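Local coordinates for SnoaL-like domain-containing protein (Kribbella flavida, PDB 4GB5) that is of unknown function but carries a SnoaL-like domain of the NTF2 clan, a fold whose relatives often enclose a ligand-binding or catalytic pocket, at residues I13-F17 against H82-I86; I43-V48 against V137-A141; A91-V97 against G119-A125; V97-W102 against D113-V118. One frame throughout, in Å; residues are numbered along the deposited sequence.

Contact 1 of 4, residues I13-F17 against H82-I86; sequences IIELF and HVVTI
H82 NE2 meets hydrocarbon at the ring edge, where F17 CB approaches it to 3.8 Å near the imidazole plane. I14 comes instead over the face. It holds its CG2 anti to the backbone N (chi1 -67° for CG1), which sends that methyl above the ring; it sits 3.8 Å from the centroid of H82 and almost on the ring normal, a clear CH-pi contact. The rings of F17 and H82 form an offset edge-to-face pair, the edge of H82 turned to the face of F17, with centroids 5.5 Å apart and planes at 66°. Further along, packing is purely aliphatic. I14 CG1 meets V84 CG2 at 4.0 Å, I13 CG2 reaches V84 CG1, and I13 CD1 lies 3.9 Å from I86 CG1. Only alternate strand residues, H82, V84 and I86, face the helix, whose local axis runs at 138° to the strand. I13 and F17 also touch I93 on the adjoining strand, while V84 N donates to E15 of the second subunit. Methyl-on-ring and ring-on-ring packing thus probably limits how H82 can turn, and helix 6-25 is held on the sheet here by dispersion and shape, while the bond from V84 N to E15 of the second subunit runs between chains.

Contact 2 of 4, residues I43-V48 against V137-A141; sequences IDFESV and VKLTA
D44 uses both its backbone N and O toward V137-A141, bracketing K138: D44 N donates to V137 O at 2.8 Å with a bent N-H...O angle of 140°, and L139 N returns a straighter bond to D44 O at 3.0 Å and 164°. This is a short parallel pairing, I43 beside V137 and D44 beside K138, and the extended K138 side chain runs alongside that of D44. Past it S47 takes over: in the conformer described, one of two modelled, its OG accepts from A141 N at 2.9 Å, so this link is less certain. On the apolar side F45 CD1, at the ring edge, lies 3.8 Å from L139 CB, and V48 CG2 packs on L139 CD2 and A141 CB. The next shell is polar. With CG anti to the backbone N (chi1 177°), D44 swings OD1 forward to E46 N at 2.9 Å, an Asx turn just before helix 46-49, whose N-cap residue is F45. Water 1 bridges the two segments, donating to D44 OD1 (2.8 Å) and L139 O (2.8 Å) while accepting from S47 N (2.9 Å). K138 NZ is hydrogen-bonded to a triethylene glycol, probably from the crystallisation liquor. Where backbone-to-backbone pairing stops, D44 OD1 takes up E46 N and the water takes up S47 N and L139 O, which probably steadies the strand-to-helix change.

Contact 3 of 4, residues A91-V97 against G119-A125; sequences ATIHAHV and GFYDNEA
V97 and Y121 cross at about a right angle on the face that also carries A91, I93 and A95: V97 CB lies 3.5 Å from Y121 CE2, and V97 CG1 stands over the ring face as a CH-pi donor, 4.0 Å from its centroid. Nearby, I93 CD1 bends across to A125 CB at 4.0 Å, and I93 also packs on I13 and F17 of helix 6-25. The two strands pair antiparallel, A91 with A125 through V97 with G119, the hydrogen-bonded pairs each making two N-H...O bonds; the straightest, N123 N to I93 O, measures 2.8 Å. G119 has backbone angles that only glycine takes comfortably. On the opposite face H94, H96 and F120 form an aromatic cluster. F120 points the edge carrying CE2 at one face of H96, 3.6 Å from H96 CE1, in a T-shaped pair with planes at 81°. H94 lies alongside F120, the two planes tilted only slightly but displaced so that little of one ring covers the other, and H94 CE1 approaches F120 CD2 to 3.6 Å. At the polar edge H94, its CG anti to the backbone N (chi1 168°), brings ND1 to D122 OD1 at 2.7 Å and 161°, the oxygen lying in the imidazole plane and met on its syn side, though tilted out of the carboxylate plane. H94 NE2 pairs with D22 and H96 NE2 with D25, both of the second subunit. A carboxylate at each nitrogen, one across the subunit interface, thus fixes the rotation of the H94 ring, and the cluster belongs to interface and sheet alike.

Contact 4 of 4, residues V97-W102 against D113-V118; sequences VRAEHW and DRWLVV
H101 folds its imidazole back onto W115, CG lying beside its own backbone N (chi1 -45°), and W115 O is gripped twice: by H101 N at 2.9 Å and by H101 ND1 at 2.9 Å, from opposite faces of the carbonyl plane. The same pose stacks the H101 ring face-to-face on the six-membered ring of W115, centroids 4.2 Å apart and planes at 25°. Across the sheet, the first torsion of R114 (chi1 -171°) lays CG over the five-membered ring of W102, 3.7 Å from its centroid, and bends at chi2 and chi3 then turn the chain on toward E100. R98 instead stays extended to NE, with L116 CD1 centred over one face of its guanidinium, 3.7 Å from CZ. R98 NH1 forms a salt bridge to E100 OE2 at 3.1 Å, and water 2 links E100 OE2 (2.6 Å) to R114 NE (2.9 Å). R98 NH2 pairs with E100 of the second subunit, E100 with R98 of the third, and R114 with E145. The two strands thus lie between strand 74-87, where A99 touches H77, and strand 131-145, where V117 touches Q144, with the R98, E100 and W102 face turned to the other subunits.

All four contacts share one mixed sheet. Contacts 3 and 4 are successive lengths of the same strand pair, 90-102 with 114-128, meeting at V97 with centres 18 Å apart. Contact 1 adds the outer strand and helix 6-25: its centre is 8 Å from that of contact 3, V83 N lies 2.8 Å from H94 O, and F17 CE1 3.4 Å from N123 ND2. Contact 2 borders the other side, with K138 O 2.9 Å from D122 N, and reaches contact 4 where L139 CD1 packs 3.7 Å from V97 CG1. Contacts 1 and 2 do not touch. A phosphate, probably from the crystallisation liquor, lies about 3 Å from the R98 side chain; no active site is established.

Contact 1 of 4, residues I13-F17 against H82-I86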
loop_
_atom_site.group_PDB
_atom_site.type_symbol
_atom_site.label_atom_id
_atom_site.label_comp_id
_atom_site.label_asym_id
_atom_site.label_seq_id
_atom_site.Cartn_x
_atom_site.Cartn_y
_atom_site.Cartn_z
ATOM N N ILE A 13 4.608 -13.549 8.817
ATOM C CA ILE A 13 4.179 -12.440 9.682
ATOM C C ILE A 13 3.651 -11.311 8.805
ATOM O O ILE A 13 2.595 -10.719 9.106
ATOM C CB ILE A 13 5.313 -11.993 10.594
ATOM C CG1 ILE A 13 5.564 -13.054 11.647
ATOM C CG2 ILE A 13 5.025 -10.620 11.259
ATOM C CD1 ILE A 13 6.866 -12.797 12.389
ATOM N N ILE A 14 4.344 -10.980 7.722
ATOM C CA ILE A 14 3.839 -9.940 6.820
ATOM C C ILE A 14 2.496 -10.374 6.243
ATOM O O ILE A 14 1.553 -9.566 6.182
ATOM C CB ILE A 14 4.886 -9.523 5.759
ATOM C CG1 ILE A 14 6.029 -8.822 6.451
ATOM C CG2 ILE A 14 4.272 -8.603 4.686
ATOM C CD1 ILE A 14 7.229 -8.523 5.617
ATOM N N GLU A 15 2.381 -11.612 5.818
ATOM C CA GLU A 15 1.116 -12.090 5.241
ATOM C C GLU A 15 -0.009 -11.989 6.232
ATOM O O GLU A 15 -1.160 -11.771 5.841
ATOM C CB GLU A 15 1.291 -13.527 4.775
ATOM C CG GLU A 15 0.111 -14.122 4.117
ATOM C CD GLU A 15 0.428 -15.447 3.464
ATOM O OE1 GLU A 15 0.990 -15.479 2.338
ATOM O OE2 GLU A 15 0.118 -16.468 4.109
ATOM N N LEU A 16 0.254 -12.135 7.528
ATOM C CA LEU A 16 -0.816 -11.984 8.515
ATOM C C LEU A 16 -1.509 -10.664 8.421
ATOM O O LEU A 16 -2.712 -10.558 8.718
ATOM C CB LEU A 16 -0.318 -12.042 9.952
ATOM C CG LEU A 16 -0.128 -13.385 10.569
ATOM C CD1 LEU A 16 0.475 -13.226 11.935
ATOM C CD2 LEU A 16 -1.488 -14.060 10.698
ATOM N N PHE A 17 -0.773 -9.628 8.017
ATOM C CA PHE A 17 -1.385 -8.318 7.857
ATOM C C PHE A 17 -2.326 -8.259 6.660
ATOM O O PHE A 17 -3.283 -7.489 6.676
ATOM C CB PHE A 17 -0.309 -7.222 7.792
ATOM C CG PHE A 17 0.265 -6.943 9.115
ATOM C CD1 PHE A 17 -0.256 -5.892 9.882
ATOM C CD2 PHE A 17 1.266 -7.704 9.668
ATOM C CE1 PHE A 17 0.229 -5.598 11.132
ATOM C CE2 PHE A 17 1.732 -7.447 10.930
ATOM C CZ PHE A 17 1.233 -6.376 11.680
ATOM N N HIS A 82 6.035 -2.699 6.380
ATOM C CA HIS A 82 6.229 -3.560 7.553
ATOM C C HIS A 82 7.675 -3.565 8.013
ATOM O O HIS A 82 8.579 -3.823 7.224
ATOM C CB HIS A 82 5.769 -4.995 7.261
ATOM C CG HIS A 82 4.455 -5.058 6.565
ATOM N ND1 HIS A 82 4.342 -4.794 5.215
ATOM C CD2 HIS A 82 3.217 -5.372 7.006
ATOM C CE1 HIS A 82 3.080 -4.950 4.864
ATOM N NE2 HIS A 82 2.372 -5.266 5.931
ATOM N N VAL A 83 7.893 -3.323 9.308
ATOM C CA VAL A 83 9.200 -3.380 9.930
ATOM C C VAL A 83 9.070 -4.442 11.016
ATOM O O VAL A 83 8.342 -4.251 12.008
ATOM C CB VAL A 83 9.545 -2.045 10.516
ATOM C CG1 VAL A 83 10.884 -2.101 11.214
ATOM C CG2 VAL A 83 9.547 -0.926 9.478
ATOM N N VAL A 84 9.703 -5.610 10.777
ATOM C CA VAL A 84 9.458 -6.821 11.551
ATOM C C VAL A 84 10.713 -7.191 12.304
ATOM O O VAL A 84 11.788 -7.294 11.711
ATOM C CB VAL A 84 9.057 -7.965 10.608
ATOM C CG1 VAL A 84 8.900 -9.244 11.384
ATOM C CG2 VAL A 84 7.789 -7.630 9.804
ATOM N N THR A 85 10.583 -7.407 13.612
ATOM C CA THR A 85 11.680 -7.862 14.433
ATOM C C THR A 85 11.281 -9.150 15.089
ATOM O O THR A 85 10.275 -9.180 15.773
ATOM C CB THR A 85 12.005 -6.794 15.478
ATOM O OG1 THR A 85 12.184 -5.524 14.806
ATOM C CG2 THR A 85 13.271 -7.137 16.241
ATOM N N ILE A 86 12.039 -10.225 14.868
ATOM C CA ILE A 86 11.665 -11.548 15.329
ATOM C C ILE A 86 12.666 -12.042 16.380
ATOM O O ILE A 86 13.881 -11.854 16.233
ATOM C CB ILE A 86 11.661 -12.542 14.176
ATOM C CG1 ILE A 86 10.678 -12.062 13.107
ATOM C CG2 ILE A 86 11.311 -13.935 14.668
ATOM C CD1 ILE A 86 10.846 -12.778 11.760
#

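Contact 2 of 4, residues I43-V48 against V137-A141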
loop_
_atom_site.group_PDB
_atom_site.type_symbol
_atom_site.label_atom_id
_atom_site.label_comp_id
_atom_site.label_asym_id
_atom_site.label_seq_id
_atom_site.Cartn_x
_atom_site.Cartn_y
_atom_site.Cartn_z
ATOM N N ILE A 43 -5.849 -5.356 22.572
ATOM C CA ILE A 43 -6.173 -4.317 21.618
ATOM C C ILE A 43 -6.024 -2.927 22.213
ATOM O O ILE A 43 -6.328 -2.709 23.362
ATOM C CB ILE A 43 -7.601 -4.471 21.082
ATOM C CG1 ILE A 43 -8.578 -4.541 22.224
ATOM C CG2 ILE A 43 -7.723 -5.731 20.250
ATOM C CD1 ILE A 43 -10.039 -4.480 21.778
ATOM N N ASP A 44 -5.516 -2.001 21.410
ATOM C CA ASP A 44 -5.375 -0.629 21.812
ATOM C C ASP A 44 -5.680 0.261 20.628
ATOM O O ASP A 44 -4.842 0.450 19.699
ATOM C CB ASP A 44 -3.959 -0.385 22.327
ATOM C CG ASP A 44 -3.707 1.074 22.707
ATOM O OD1 ASP A 44 -4.561 1.947 22.415
ATOM O OD2 ASP A 44 -2.607 1.349 23.262
ATOM N N PHE A 45 -6.882 0.820 20.637
ATOM C CA PHE A 45 -7.305 1.765 19.613
ATOM C C PHE A 45 -7.513 3.127 20.256
ATOM O O PHE A 45 -8.222 3.987 19.757
ATOM C CB PHE A 45 -8.610 1.273 18.955
ATOM C CG PHE A 45 -8.465 -0.084 18.300
ATOM C CD1 PHE A 45 -7.667 -0.245 17.180
ATOM C CD2 PHE A 45 -9.125 -1.201 18.804
ATOM C CE1 PHE A 45 -7.510 -1.498 16.576
ATOM C CE2 PHE A 45 -8.959 -2.460 18.206
ATOM C CZ PHE A 45 -8.157 -2.603 17.098
ATOM N N GLU A 46 -6.891 3.324 21.404
ATOM C CA GLU A 46 -7.134 4.531 22.211
ATOM C C GLU A 46 -6.915 5.840 21.457
ATOM O O GLU A 46 -7.665 6.800 21.636
ATOM C CB GLU A 46 -6.269 4.504 23.467
ATOM C CG GLU A 46 -6.637 5.611 24.440
ATOM C CD GLU A 46 -5.930 5.477 25.782
ATOM O OE1 GLU A 46 -4.895 4.776 25.871
ATOM O OE2 GLU A 46 -6.419 6.090 26.761
ATOM N N SER A 47 -5.890 5.854 20.608
ATOM C CA SER A 47 -5.557 7.003 19.751
ATOM C C SER A 47 -6.717 7.443 18.842
ATOM O O SER A 47 -6.771 8.593 18.394
ATOM C CB SER A 47 -4.312 6.691 18.920
ATOM O OG SER A 47 -4.044 7.715 17.972
ATOM N N VAL A 48 -7.648 6.531 18.597
ATOM C CA VAL A 48 -8.832 6.821 17.811
ATOM C C VAL A 48 -10.090 6.844 18.659
ATOM O O VAL A 48 -10.956 7.710 18.476
ATOM C CB VAL A 48 -9.045 5.791 16.727
ATOM C CG1 VAL A 48 -10.391 6.041 16.063
ATOM C CG2 VAL A 48 -7.941 5.872 15.728
ATOM N N VAL A 137 -2.641 -5.703 19.027
ATOM C CA VAL A 137 -2.825 -4.712 17.972
ATOM C C VAL A 137 -2.897 -3.337 18.613
ATOM O O VAL A 137 -3.689 -3.134 19.564
ATOM C CB VAL A 137 -4.133 -4.958 17.201
ATOM C CG1 VAL A 137 -4.379 -3.909 16.122
ATOM C CG2 VAL A 137 -4.125 -6.336 16.594
ATOM N N LYS A 138 -2.088 -2.420 18.129
ATOM C CA LYS A 138 -2.132 -1.055 18.603
ATOM C C LYS A 138 -2.108 -0.115 17.415
ATOM O O LYS A 138 -1.186 -0.156 16.599
ATOM C CB LYS A 138 -0.975 -0.741 19.511
ATOM C CG LYS A 138 -0.915 0.713 19.930
ATOM C CD LYS A 138 0.256 0.943 20.861
ATOM C CE LYS A 138 0.419 2.395 21.298
ATOM N NZ LYS A 138 1.647 2.531 22.182
ATOM N N LEU A 139 -3.126 0.739 17.315
ATOM C CA LEU A 139 -3.251 1.656 16.252
ATOM C C LEU A 139 -3.009 3.050 16.796
ATOM O O LEU A 139 -3.706 3.458 17.700
ATOM C CB LEU A 139 -4.660 1.570 15.691
ATOM C CG LEU A 139 -5.096 2.661 14.724
ATOM C CD1 LEU A 139 -4.228 2.582 13.488
ATOM C CD2 LEU A 139 -6.601 2.585 14.383
ATOM N N THR A 140 -2.055 3.762 16.215
ATOM C CA THR A 140 -1.760 5.169 16.527
ATOM C C THR A 140 -2.105 6.007 15.284
ATOM O O THR A 140 -1.481 5.860 14.235
ATOM C CB THR A 140 -0.284 5.327 16.903
ATOM O OG1 THR A 140 0.036 4.557 18.070
ATOM C CG2 THR A 140 0.019 6.801 17.235
ATOM N N ALA A 141 -3.095 6.888 15.378
ATOM C CA ALA A 141 -3.483 7.708 14.244
ATOM C C ALA A 141 -2.597 8.940 14.108
ATOM O O ALA A 141 -2.351 9.627 15.117
ATOM C CB ALA A 141 -4.917 8.158 14.373
HETATM O O HOH W 1 -3.868 3.779 20.468
#

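Contact 3 of 4, residues A91-V97 against G119-A125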
loop_
_atom_site.group_PDB
_atom_site.type_symbol
_atom_site.label_atom_id
_atom_site.label_comp_id
_atom_site.label_asym_id
_atom_site.label_seq_id
_atom_site.Cartn_x
_atom_site.Cartn_y
_atom_site.Cartn_z
ATOM N N ALA A 91 7.412 -11.717 17.835
ATOM C CA ALA A 91 7.835 -10.675 16.936
ATOM C C ALA A 91 7.121 -9.384 17.257
ATOM O O ALA A 91 6.021 -9.387 17.810
ATOM C CB ALA A 91 7.573 -11.066 15.453
ATOM N N THR A 92 7.758 -8.287 16.880
ATOM C CA THR A 92 7.090 -6.995 16.828
ATOM C C THR A 92 6.988 -6.534 15.396
ATOM O O THR A 92 7.869 -6.826 14.585
ATOM C CB THR A 92 7.831 -5.920 17.622
ATOM O OG1 THR A 92 9.158 -5.764 17.106
ATOM C CG2 THR A 92 7.937 -6.332 19.070
ATOM N N ILE A 93 5.909 -5.846 15.073
ATOM C CA ILE A 93 5.760 -5.298 13.752
ATOM C C ILE A 93 5.259 -3.882 13.856
ATOM O O ILE A 93 4.213 -3.629 14.437
ATOM C CB ILE A 93 4.744 -6.053 12.934
ATOM C CG1 ILE A 93 4.974 -7.563 12.978
ATOM C CG2 ILE A 93 4.750 -5.527 11.514
ATOM C CD1 ILE A 93 4.294 -8.308 14.057
ATOM N N HIS A 94 5.969 -2.987 13.199
ATOM C CA HIS A 94 5.513 -1.626 12.978
ATOM C C HIS A 94 5.108 -1.511 11.529
ATOM O O HIS A 94 5.859 -1.954 10.638
ATOM C CB HIS A 94 6.619 -0.637 13.302
ATOM C CG HIS A 94 6.356 0.751 12.840
ATOM N ND1 HIS A 94 5.690 1.666 13.633
ATOM C CD2 HIS A 94 6.704 1.404 11.712
ATOM C CE1 HIS A 94 5.618 2.825 12.986
ATOM N NE2 HIS A 94 6.188 2.678 11.803
ATOM N N ALA A 95 3.969 -0.915 11.259
ATOM C CA ALA A 95 3.545 -0.757 9.864
ATOM C C ALA A 95 2.757 0.512 9.675
ATOM O O ALA A 95 2.174 1.035 10.629
ATOM C CB ALA A 95 2.734 -1.988 9.360
ATOM N N HIS A 96 2.684 0.960 8.431
ATOM C CA HIS A 96 1.749 2.017 8.048
ATOM C C HIS A 96 0.372 1.433 7.740
ATOM O O HIS A 96 0.252 0.325 7.188
ATOM C CB HIS A 96 2.234 2.679 6.762
ATOM C CG HIS A 96 3.234 3.767 6.942
ATOM N ND1 HIS A 96 4.453 3.593 7.576
ATOM C CD2 HIS A 96 3.186 5.073 6.572
ATOM C CE1 HIS A 96 5.096 4.751 7.606
ATOM N NE2 HIS A 96 4.349 5.664 7.002
ATOM N N VAL A 97 -0.662 2.196 8.072
ATOM C CA VAL A 97 -2.023 1.882 7.676
ATOM C C VAL A 97 -2.772 3.090 7.203
ATOM O O VAL A 97 -2.724 4.153 7.810
ATOM C CB VAL A 97 -2.802 1.153 8.825
ATOM C CG1 VAL A 97 -2.832 1.913 10.086
ATOM C CG2 VAL A 97 -4.251 0.813 8.373
ATOM N N GLY A 119 -2.116 6.252 9.883
ATOM C CA GLY A 119 -1.231 6.150 11.026
ATOM C C GLY A 119 -0.518 4.823 10.972
ATOM O O GLY A 119 -0.083 4.385 9.900
ATOM N N PHE A 120 -0.349 4.227 12.148
ATOM C CA PHE A 120 0.578 3.105 12.299
ATOM C C PHE A 120 0.004 2.011 13.166
ATOM O O PHE A 120 -0.733 2.264 14.105
ATOM C CB PHE A 120 1.859 3.596 12.949
ATOM C CG PHE A 120 2.376 4.856 12.369
ATOM C CD1 PHE A 120 2.009 6.088 12.888
ATOM C CD2 PHE A 120 3.183 4.799 11.256
ATOM C CE1 PHE A 120 2.438 7.266 12.315
ATOM C CE2 PHE A 120 3.620 5.977 10.660
ATOM C CZ PHE A 120 3.246 7.218 11.197
ATOM N N TYR A 121 0.377 0.778 12.841
ATOM C CA TYR A 121 0.231 -0.337 13.751
ATOM C C TYR A 121 1.563 -0.555 14.422
ATOM O O TYR A 121 2.617 -0.476 13.772
ATOM C CB TYR A 121 -0.173 -1.635 13.028
ATOM C CG TYR A 121 -1.586 -1.601 12.516
ATOM C CD1 TYR A 121 -2.664 -1.430 13.381
ATOM C CD2 TYR A 121 -1.858 -1.755 11.166
ATOM C CE1 TYR A 121 -3.959 -1.389 12.896
ATOM C CE2 TYR A 121 -3.129 -1.737 10.703
ATOM C CZ TYR A 121 -4.165 -1.522 11.529
ATOM O OH TYR A 121 -5.473 -1.495 11.030
ATOM N N ASP A 122 1.505 -0.860 15.730
ATOM C CA ASP A 122 2.654 -1.319 16.476
ATOM C C ASP A 122 2.194 -2.546 17.250
ATOM O O ASP A 122 1.583 -2.462 18.308
ATOM C CB ASP A 122 3.242 -0.248 17.360
ATOM C CG ASP A 122 3.850 0.871 16.561
ATOM O OD1 ASP A 122 5.000 0.691 16.080
ATOM O OD2 ASP A 122 3.168 1.895 16.367
ATOM N N ASN A 123 2.376 -3.693 16.596
ATOM C CA ASN A 123 1.729 -4.933 16.961
ATOM C C ASN A 123 2.730 -5.965 17.445
ATOM O O ASN A 123 3.934 -5.793 17.265
ATOM C CB ASN A 123 1.016 -5.497 15.730
ATOM C CG ASN A 123 -0.215 -4.725 15.359
ATOM O OD1 ASN A 123 -0.511 -3.677 15.940
ATOM N ND2 ASN A 123 -0.950 -5.218 14.332
ATOM N N GLU A 124 2.232 -7.011 18.093
ATOM C CA GLU A 124 3.034 -8.167 18.471
ATOM C C GLU A 124 2.458 -9.417 17.858
ATOM O O GLU A 124 1.235 -9.539 17.667
ATOM C CB GLU A 124 3.149 -8.324 20.006
ATOM C CG GLU A 124 3.830 -7.128 20.659
ATOM C CD GLU A 124 3.775 -7.077 22.179
ATOM O OE1 GLU A 124 3.084 -7.896 22.800
ATOM O OE2 GLU A 124 4.424 -6.183 22.752
ATOM N N ALA A 125 3.330 -10.349 17.527
ATOM C CA ALA A 125 2.886 -11.669 17.054
ATOM C C ALA A 125 3.562 -12.751 17.843
ATOM O O ALA A 125 4.605 -12.539 18.453
ATOM C CB ALA A 125 3.205 -11.838 15.583
#

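Contact 4 of 4, residues V97-W102 against D113-V118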
loop_
_atom_site.group_PDB
_atom_site.type_symbol
_atom_site.label_atom_id
_atom_site.label_comp_id
_atom_site.label_asym_id
_atom_site.label_seq_id
_atom_site.Cartn_x
_atom_site.Cartn_y
_atom_site.Cartn_z
ATOM N N VAL A 97 -0.662 2.196 8.072
ATOM C CA VAL A 97 -2.023 1.882 7.676
ATOM C C VAL A 97 -2.772 3.090 7.203
ATOM O O VAL A 97 -2.724 4.153 7.810
ATOM C CB VAL A 97 -2.802 1.153 8.825
ATOM C CG1 VAL A 97 -2.832 1.913 10.086
ATOM C CG2 VAL A 97 -4.251 0.813 8.373
ATOM N N ARG A 98 -3.498 2.887 6.107
ATOM C CA ARG A 98 -4.480 3.837 5.604
ATOM C C ARG A 98 -5.818 3.130 5.541
ATOM O O ARG A 98 -5.985 2.199 4.722
ATOM C CB ARG A 98 -4.046 4.336 4.231
ATOM C CG ARG A 98 -4.995 5.412 3.660
ATOM C CD ARG A 98 -4.449 6.000 2.366
ATOM N NE ARG A 98 -5.148 7.190 2.003
ATOM C CZ ARG A 98 -6.351 7.259 1.457
ATOM N NH1 ARG A 98 -7.021 6.155 1.153
ATOM N NH2 ARG A 98 -6.862 8.421 1.165
ATOM N N ALA A 99 -6.771 3.536 6.390
ATOM C CA ALA A 99 -8.043 2.797 6.515
ATOM C C ALA A 99 -9.167 3.737 6.107
ATOM O O ALA A 99 -9.365 4.775 6.738
ATOM C CB ALA A 99 -8.258 2.319 7.917
ATOM N N GLU A 100 -9.892 3.353 5.075
ATOM C CA GLU A 100 -11.045 4.078 4.560
ATOM C C GLU A 100 -12.310 3.358 4.990
ATOM O O GLU A 100 -12.380 2.138 4.883
ATOM C CB GLU A 100 -11.031 4.121 3.044
ATOM C CG GLU A 100 -9.920 4.957 2.482
ATOM C CD GLU A 100 -9.676 4.651 1.022
ATOM O OE1 GLU A 100 -9.264 3.499 0.694
ATOM O OE2 GLU A 100 -9.907 5.550 0.201
ATOM N N HIS A 101 -13.332 4.122 5.403
ATOM C CA HIS A 101 -14.603 3.534 5.834
ATOM C C HIS A 101 -15.722 4.393 5.224
ATOM O O HIS A 101 -15.810 5.611 5.505
ATOM C CB HIS A 101 -14.767 3.586 7.350
ATOM C CG HIS A 101 -13.562 3.182 8.135
ATOM N ND1 HIS A 101 -12.461 4.000 8.292
ATOM C CD2 HIS A 101 -13.317 2.087 8.898
ATOM C CE1 HIS A 101 -11.573 3.416 9.070
ATOM N NE2 HIS A 101 -12.057 2.240 9.434
ATOM N N TRP A 102 -16.558 3.792 4.388
ATOM C CA TRP A 102 -17.641 4.501 3.713
ATOM C C TRP A 102 -18.952 4.244 4.381
ATOM O O TRP A 102 -19.340 3.093 4.569
ATOM C CB TRP A 102 -17.695 4.090 2.257
ATOM C CG TRP A 102 -16.547 4.650 1.413
ATOM C CD1 TRP A 102 -16.490 5.890 0.847
ATOM C CD2 TRP A 102 -15.325 4.002 1.094
ATOM N NE1 TRP A 102 -15.300 6.034 0.192
ATOM C CE2 TRP A 102 -14.580 4.884 0.306
ATOM C CE3 TRP A 102 -14.795 2.741 1.373
ATOM C CZ2 TRP A 102 -13.331 4.557 -0.180
ATOM C CZ3 TRP A 102 -13.558 2.418 0.856
ATOM C CH2 TRP A 102 -12.837 3.341 0.125
ATOM N N ASP A 113 -18.936 11.212 3.292
ATOM C CA ASP A 113 -19.298 9.843 3.558
ATOM C C ASP A 113 -18.128 8.941 3.854
ATOM O O ASP A 113 -18.325 7.769 4.080
ATOM C CB ASP A 113 -20.135 9.257 2.434
ATOM C CG ASP A 113 -19.367 9.036 1.161
ATOM O OD1 ASP A 113 -18.200 9.429 1.088
ATOM O OD2 ASP A 113 -20.005 8.478 0.228
ATOM N N ARG A 114 -16.924 9.479 3.918
ATOM C CA ARG A 114 -15.764 8.609 4.097
ATOM C C ARG A 114 -14.936 9.029 5.292
ATOM O O ARG A 114 -14.428 10.161 5.357
ATOM C CB ARG A 114 -14.879 8.565 2.850
ATOM C CG ARG A 114 -13.763 7.523 2.865
ATOM C CD ARG A 114 -12.541 8.072 3.502
ATOM N NE ARG A 114 -11.764 8.951 2.633
ATOM C CZ ARG A 114 -11.461 10.228 2.853
ATOM N NH1 ARG A 114 -12.002 10.934 3.845
ATOM N NH2 ARG A 114 -10.673 10.869 1.984
ATOM N N TRP A 115 -14.830 8.125 6.262
ATOM C CA TRP A 115 -14.000 8.308 7.436
ATOM C C TRP A 115 -12.637 7.705 7.109
ATOM O O TRP A 115 -12.508 6.517 6.837
ATOM C CB TRP A 115 -14.617 7.571 8.649
ATOM C CG TRP A 115 -13.762 7.551 9.866
ATOM C CD1 TRP A 115 -12.910 8.554 10.346
ATOM C CD2 TRP A 115 -13.671 6.478 10.815
ATOM N NE1 TRP A 115 -12.316 8.130 11.524
ATOM C CE2 TRP A 115 -12.758 6.858 11.802
ATOM C CE3 TRP A 115 -14.253 5.214 10.893
ATOM C CZ2 TRP A 115 -12.445 6.029 12.871
ATOM C CZ3 TRP A 115 -13.924 4.403 11.930
ATOM C CH2 TRP A 115 -13.051 4.821 12.933
ATOM N N LEU A 116 -11.624 8.553 7.166
ATOM C CA LEU A 116 -10.240 8.154 6.901
ATOM C C LEU A 116 -9.421 8.174 8.157
ATOM O O LEU A 116 -9.438 9.168 8.894
ATOM C CB LEU A 116 -9.587 9.135 5.902
ATOM C CG LEU A 116 -8.178 8.727 5.463
ATOM C CD1 LEU A 116 -8.140 7.468 4.663
ATOM C CD2 LEU A 116 -7.589 9.922 4.685
ATOM N N VAL A 117 -8.715 7.069 8.406
ATOM C CA VAL A 117 -7.707 7.030 9.461
ATOM C C VAL A 117 -6.395 6.670 8.823
ATOM O O VAL A 117 -6.317 5.649 8.139
ATOM C CB VAL A 117 -8.028 5.950 10.493
ATOM C CG1 VAL A 117 -6.904 5.872 11.540
ATOM C CG2 VAL A 117 -9.343 6.255 11.128
ATOM N N VAL A 118 -5.362 7.491 9.043
ATOM C CA VAL A 118 -4.000 7.136 8.657
ATOM C C VAL A 118 -3.151 7.077 9.908
ATOM O O VAL A 118 -3.401 7.807 10.868
ATOM C CB VAL A 118 -3.373 8.089 7.617
ATOM C CG1 VAL A 118 -3.992 7.858 6.203
ATOM C CG2 VAL A 118 -3.493 9.479 8.042
HETATM O O HOH W 2 -11.172 7.795 0.069
#